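Local coordinates for uncharacterized protein (Exiguobacterium sibiricum, PDB 3B77) that is of unknown function but carries a bacterial pleckstrin-homology domain, joined to a helical region that probably serves oligomerisation, at residues I8-D11 / D12-K15; Y21-H24 / E25-E28. One frame throughout, in Å; residues are numbered along the deposited sequence.

In the fold
Interactions 1 and 2 follow one another along the same long connection, which leads from the short strand 6-7 into strand 30-35 of the pleckstrin-homology domain. Their centres are 16 Å apart and their nearest atoms about 7 Å, so they do not touch. Residues 8-15 make an exposed turn whose apolar side rests on Ile-30 and Leu-33. Residues 21-28 wind through a more buried turn, whose Glu-28 bonds Thr-44 and Arg-65 and whose other residues meet Lys-116 and Tyr-190 of the second subunit. Interaction 1 thus packs the connection on its own sheet, whereas interaction 2 also brings it to a subunit interface.

Interaction 1 (I8-D11 / D12-K15); sequences IHPD and DFDK
Phe-13 folds back over Pro-10 in a local turn contact at the surface, in the loop that leaves strand 6-7. Pro-10 CA sits under one face of the Phe-13 ring, 3.5 Å from its centroid and 10° off the normal, a CH-pi contact. Pro-10 CB adds an apolar touch to Phe-13 CE2 at 4.0 Å. The ring gets there because Phe-13 CG stands beside its own backbone N (chi1 -75°). Ile-8 CG2 meets Asp-12 CB at 3.7 Å, the two side chains crossing at about a right angle. Ile-8 and Phe-13 both continue onto Leu-33 of strand 30-35. An alanine in place of Phe-13 would remove the ring and would probably leave Pro-10 without its CH-pi partner and Leu-33 less covered.

Polar bonds complete the turn: His-9 ND1 takes the N-H of Asp-11 at 3.2 Å, the donor tilted from the ring plane, which probably limits how the imidazole turns. Lys-15, bent at its last torsion, brings NZ to Asp-12 OD1 (3.1 Å), a salt bridge using the anti lone pair, and weakly to Asp-11 O. Asp-12 N bonds His-9 O at 2.9 Å and Phe-13 N bonds Pro-10 O at 3.3 Å: two successive bonds from residue i+3 to residue i, the pattern of a short 3-10 turn.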
ATOM      1  N   ILE A   8     -11.781 -15.223 -66.315  1.00 69.50           N
ATOM      2  CA  ILE A   8     -12.110 -16.518 -66.884  1.00 69.96           C
ATOM      3  C   ILE A   8     -13.568 -16.852 -66.578  1.00 72.34           C
ATOM      4  O   ILE A   8     -14.070 -16.543 -65.507  1.00 73.23           O
ATOM      5  CB  ILE A   8     -11.196 -17.617 -66.309  1.00 69.21           C
ATOM      6  CG1 ILE A   8      -9.700 -17.264 -66.476  1.00 68.34           C
ATOM      7  CG2 ILE A   8     -11.533 -18.955 -66.907  1.00 67.63           C
ATOM      8  CD1 ILE A   8      -9.256 -16.894 -67.868  1.00 66.15           C
ATOM      9  N   HIS A   9     -14.239 -17.493 -67.522  1.00 75.08           N
ATOM     10  CA  HIS A   9     -15.617 -17.918 -67.362  1.00 76.74           C
ATOM     11  C   HIS A   9     -15.627 -19.195 -66.506  1.00 77.20           C
ATOM     12  O   HIS A   9     -14.735 -20.017 -66.631  1.00 77.10           O
ATOM     13  CB  HIS A   9     -16.220 -18.197 -68.745  1.00 77.63           C
ATOM     14  CG  HIS A   9     -17.698 -18.420 -68.733  1.00 78.85           C
ATOM     15  ND1 HIS A   9     -18.265 -19.649 -68.479  1.00 79.82           N
ATOM     16  CD2 HIS A   9     -18.729 -17.573 -68.953  1.00 80.07           C
ATOM     17  CE1 HIS A   9     -19.580 -19.547 -68.527  1.00 80.19           C
ATOM     18  NE2 HIS A   9     -19.888 -18.298 -68.817  1.00 79.95           N
ATOM     19  N   PRO A  10     -16.615 -19.349 -65.614  1.00 78.12           N
ATOM     20  CA  PRO A  10     -16.812 -20.542 -64.782  1.00 79.46           C
ATOM     21  C   PRO A  10     -16.659 -21.906 -65.457  1.00 81.51           C
ATOM     22  O   PRO A  10     -16.235 -22.866 -64.811  1.00 81.93           O
ATOM     23  CB  PRO A  10     -18.250 -20.385 -64.297  1.00 79.04           C
ATOM     24  CG  PRO A  10     -18.468 -18.928 -64.244  1.00 78.42           C
ATOM     25  CD  PRO A  10     -17.595 -18.302 -65.288  1.00 78.09           C
ATOM     26  N   ASP A  11     -17.036 -22.000 -66.727  1.00 84.58           N
ATOM     27  CA  ASP A  11     -16.911 -23.252 -67.482  1.00 86.40           C
ATOM     28  C   ASP A  11     -15.470 -23.689 -67.655  1.00 87.39           C
ATOM     29  O   ASP A  11     -15.204 -24.886 -67.814  1.00 88.26           O
ATOM     30  CB  ASP A  11     -17.516 -23.117 -68.877  1.00 86.60           C
ATOM     31  CG  ASP A  11     -18.985 -22.818 -68.853  1.00 86.32           C
ATOM     32  OD1 ASP A  11     -19.592 -22.842 -67.762  1.00 87.36           O
ATOM     33  OD2 ASP A  11     -19.532 -22.541 -69.938  1.00 86.19           O
ATOM     34  N   ASP A  12     -14.557 -22.719 -67.633  1.00 88.01           N
ATOM     35  CA  ASP A  12     -13.131 -22.974 -67.803  1.00 88.71           C
ATOM     36  C   ASP A  12     -12.327 -22.933 -66.504  1.00 87.14           C
ATOM     37  O   ASP A  12     -11.102 -22.811 -66.547  1.00 86.11           O
ATOM     38  CB  ASP A  12     -12.540 -21.960 -68.778  1.00 90.25           C
ATOM     39  CG  ASP A  12     -13.181 -22.017 -70.147  1.00 92.02           C
ATOM     40  OD1 ASP A  12     -13.628 -23.103 -70.563  1.00 94.46           O
ATOM     41  OD2 ASP A  12     -13.225 -20.967 -70.817  1.00 95.09           O
ATOM     42  N   PHE A  13     -12.999 -23.038 -65.359  1.00 85.42           N
ATOM     43  CA  PHE A  13     -12.291 -23.026 -64.081  1.00 84.07           C
ATOM     44  C   PHE A  13     -11.484 -24.285 -63.927  1.00 86.34           C
ATOM     45  O   PHE A  13     -10.317 -24.210 -63.552  1.00 86.88           O
ATOM     46  CB  PHE A  13     -13.221 -22.872 -62.866  1.00 79.07           C
ATOM     47  CG  PHE A  13     -13.763 -21.479 -62.663  1.00 75.78           C
ATOM     48  CD1 PHE A  13     -13.149 -20.362 -63.217  1.00 72.69           C
ATOM     49  CD2 PHE A  13     -14.857 -21.283 -61.838  1.00 72.10           C
ATOM     50  CE1 PHE A  13     -13.663 -19.093 -63.001  1.00 72.00           C
ATOM     51  CE2 PHE A  13     -15.363 -20.009 -61.604  1.00 70.74           C
ATOM     52  CZ  PHE A  13     -14.773 -18.919 -62.196  1.00 71.48           C
ATOM     53  N   ASP A  14     -12.100 -25.431 -64.228  1.00 89.61           N
ATOM     54  CA  ASP A  14     -11.418 -26.735 -64.124  1.00 91.78           C
ATOM     55  C   ASP A  14     -10.232 -26.922 -65.078  1.00 91.20           C
ATOM     56  O   ASP A  14      -9.394 -27.784 -64.845  1.00 92.05           O
ATOM     57  CB  ASP A  14     -12.409 -27.896 -64.243  1.00 93.54           C
ATOM     58  CG  ASP A  14     -13.271 -27.810 -65.476  1.00 96.43           C
ATOM     59  OD1 ASP A  14     -12.868 -27.153 -66.467  1.00100.44           O
ATOM     60  OD2 ASP A  14     -14.367 -28.411 -65.452  1.00100.41           O
ATOM     61  N   LYS A  15     -10.152 -26.097 -66.116  1.00 90.62           N
ATOM     62  CA  LYS A  15      -9.043 -26.106 -67.059  1.00 90.31           C
ATOM     63  C   LYS A  15      -7.883 -25.221 -66.611  1.00 87.99           C
ATOM     64  O   LYS A  15      -6.852 -25.176 -67.275  1.00 87.84           O
ATOM     65  CB  LYS A  15      -9.510 -25.577 -68.422  1.00 91.30           C
ATOM     66  CG  LYS A  15     -10.714 -26.288 -69.041  1.00 92.60           C
ATOM     67  CD  LYS A  15     -11.142 -25.591 -70.347  1.00 93.41           C
ATOM     68  CE  LYS A  15     -12.406 -26.203 -70.958  1.00 94.12           C
ATOM     69  NZ  LYS A  15     -13.591 -26.134 -70.057  1.00 93.89           N
TER

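Interaction 2 (Y21-H24 / E25-E28); sequences YVLH and EDGE
Leu-23 O accepts two backbone N-H groups from opposite faces of its carbonyl plane, Asp-26 N at 2.9 Å and Glu-28 N at 3.1 Å, while Gly-27 N bonds His-24 O at 3.0 Å. The bonds 28 to 23 and 27 to 24, with Gly-27 at positive phi (72°), make a Schellman motif closing a single 3-10 turn. Leu-23 is itself the centre of an inverse gamma turn, its weak bond running from His-24 N to Val-22 O.

The carboxylate of Glu-28 grips the start of this turn. With CG anti to the backbone N (chi1 -170°) and the rest of the chain extended, Glu-28 OE1 reaches back to Leu-23 N at 2.7 Å; the bond is nearly straight (169°) and meets the oxygen almost along its C-O axis. The same OE1 lies 3.5 Å from Leu-23 CB. Val-22 CG1 crosses Glu-28 obliquely, 3.6 Å from its OE1 and also beside its CG, and lies over one face of the His-24 ring, toward the rim. Leu-23 and Asp-26 run side by side in the same direction, with Asp-26 OD1 3.6 Å from Leu-23 CB.

Glu-28 OE2 is hydrogen-bonded to Thr-44 OG1 and forms a salt bridge with Arg-65 NH2. His-24 NE2 bonds Asp-19 O, and Asp-26 OD1 bonds the hydroxyl of Tyr-190 of the second subunit.

Both oxygens of the buried Glu-28 are therefore satisfied, and Arg-65 is likely to stabilise its negative charge. The carboxylate joins the turn to strands 39-44 and 62-67, while Asp-26 turns its polar end to the other subunit.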
ATOM      1  N   TYR A  21      -4.885 -26.611 -57.049  1.00 73.98           N
ATOM      2  CA  TYR A  21      -4.507 -26.207 -55.704  1.00 71.76           C
ATOM      3  C   TYR A  21      -5.703 -25.831 -54.864  1.00 69.39           C
ATOM      4  O   TYR A  21      -5.553 -25.492 -53.703  1.00 68.64           O
ATOM      5  CB  TYR A  21      -3.486 -25.070 -55.778  1.00 72.26           C
ATOM      6  CG  TYR A  21      -2.327 -25.456 -56.657  1.00 73.41           C
ATOM      7  CD1 TYR A  21      -1.316 -26.272 -56.176  1.00 73.87           C
ATOM      8  CD2 TYR A  21      -2.275 -25.064 -57.992  1.00 73.31           C
ATOM      9  CE1 TYR A  21      -0.261 -26.662 -56.982  1.00 74.43           C
ATOM     10  CE2 TYR A  21      -1.223 -25.441 -58.803  1.00 73.64           C
ATOM     11  CZ  TYR A  21      -0.213 -26.241 -58.294  1.00 74.04           C
ATOM     12  OH  TYR A  21       0.851 -26.640 -59.085  1.00 73.88           O
ATOM     13  N   VAL A  22      -6.893 -25.905 -55.441  1.00 67.76           N
ATOM     14  CA  VAL A  22      -8.115 -25.627 -54.696  1.00 66.12           C
ATOM     15  C   VAL A  22      -8.425 -26.858 -53.877  1.00 66.19           C
ATOM     16  O   VAL A  22      -8.252 -27.971 -54.366  1.00 66.87           O
ATOM     17  CB  VAL A  22      -9.284 -25.265 -55.628  1.00 65.46           C
ATOM     18  CG1 VAL A  22     -10.605 -25.300 -54.878  1.00 64.32           C
ATOM     19  CG2 VAL A  22      -9.056 -23.880 -56.238  1.00 62.73           C
ATOM     20  N   LEU A  23      -8.830 -26.660 -52.622  1.00 66.11           N
ATOM     21  CA  LEU A  23      -9.120 -27.766 -51.714  1.00 65.55           C
ATOM     22  C   LEU A  23     -10.544 -28.231 -51.919  1.00 67.91           C
ATOM     23  O   LEU A  23     -11.408 -28.047 -51.069  1.00 67.80           O
ATOM     24  CB  LEU A  23      -8.898 -27.363 -50.256  1.00 63.80           C
ATOM     25  CG  LEU A  23      -7.541 -26.737 -49.948  1.00 62.07           C
ATOM     26  CD1 LEU A  23      -7.424 -26.422 -48.476  1.00 59.22           C
ATOM     27  CD2 LEU A  23      -6.428 -27.642 -50.397  1.00 59.07           C
ATOM     28  N   HIS A  24     -10.777 -28.857 -53.063  1.00 71.05           N
ATOM     29  CA  HIS A  24     -12.073 -29.434 -53.381  1.00 73.98           C
ATOM     30  C   HIS A  24     -12.508 -30.409 -52.301  1.00 74.94           C
ATOM     31  O   HIS A  24     -13.702 -30.558 -52.038  1.00 75.90           O
ATOM     32  CB  HIS A  24     -11.996 -30.171 -54.713  1.00 75.77           C
ATOM     33  CG  HIS A  24     -11.560 -29.298 -55.844  1.00 78.34           C
ATOM     34  ND1 HIS A  24     -12.379 -28.339 -56.400  1.00 79.46           N
ATOM     35  CD2 HIS A  24     -10.374 -29.205 -56.489  1.00 80.60           C
ATOM     36  CE1 HIS A  24     -11.719 -27.699 -57.347  1.00 80.65           C
ATOM     37  NE2 HIS A  24     -10.503 -28.206 -57.424  1.00 81.60           N
ATOM     38  N   GLU A  25     -11.525 -31.076 -51.692  1.00 75.98           N
ATOM     39  CA  GLU A  25     -11.750 -32.004 -50.592  1.00 76.51           C
ATOM     40  C   GLU A  25     -12.488 -31.353 -49.413  1.00 76.82           C
ATOM     41  O   GLU A  25     -13.285 -32.006 -48.745  1.00 76.82           O
ATOM     42  CB  GLU A  25     -10.412 -32.590 -50.115  1.00 76.83           C
ATOM     43  CG  GLU A  25      -9.721 -33.550 -51.115  1.00 76.85           C
ATOM     44  CD  GLU A  25      -8.715 -32.886 -52.076  1.00 77.13           C
ATOM     45  OE1 GLU A  25      -8.798 -31.665 -52.357  1.00 73.83           O
ATOM     46  OE2 GLU A  25      -7.827 -33.627 -52.556  1.00 78.03           O
ATOM     47  N   ASP A  26     -12.222 -30.071 -49.172  1.00 77.46           N
ATOM     48  CA  ASP A  26     -12.893 -29.313 -48.109  1.00 78.21           C
ATOM     49  C   ASP A  26     -14.018 -28.424 -48.610  1.00 76.87           C
ATOM     50  O   ASP A  26     -14.439 -27.518 -47.897  1.00 76.77           O
ATOM     51  CB  ASP A  26     -11.892 -28.453 -47.347  1.00 79.56           C
ATOM     52  CG  ASP A  26     -10.733 -29.253 -46.828  1.00 81.55           C
ATOM     53  OD1 ASP A  26      -9.881 -29.644 -47.649  1.00 85.93           O
ATOM     54  OD2 ASP A  26     -10.678 -29.489 -45.606  1.00 83.78           O
ATOM     55  N   GLY A  27     -14.513 -28.699 -49.817  1.00 75.76           N
ATOM     56  CA  GLY A  27     -15.623 -27.955 -50.397  1.00 74.78           C
ATOM     57  C   GLY A  27     -15.278 -26.541 -50.848  1.00 73.51           C
ATOM     58  O   GLY A  27     -16.165 -25.690 -51.012  1.00 73.79           O
ATOM     59  N   GLU A  28     -13.994 -26.288 -51.066  1.00 70.92           N
ATOM     60  CA  GLU A  28     -13.559 -25.001 -51.545  1.00 68.85           C
ATOM     61  C   GLU A  28     -13.944 -24.852 -53.024  1.00 69.13           C
ATOM     62  O   GLU A  28     -13.692 -25.731 -53.851  1.00 69.01           O
ATOM     63  CB  GLU A  28     -12.056 -24.829 -51.356  1.00 67.93           C
ATOM     64  CG  GLU A  28     -11.612 -23.407 -51.617  1.00 66.22           C
ATOM     65  CD  GLU A  28     -10.139 -23.230 -51.512  1.00 64.64           C
ATOM     66  OE1 GLU A  28      -9.429 -24.227 -51.686  1.00 61.74           O
ATOM     67  OE2 GLU A  28      -9.679 -22.081 -51.295  1.00 63.63           O
TER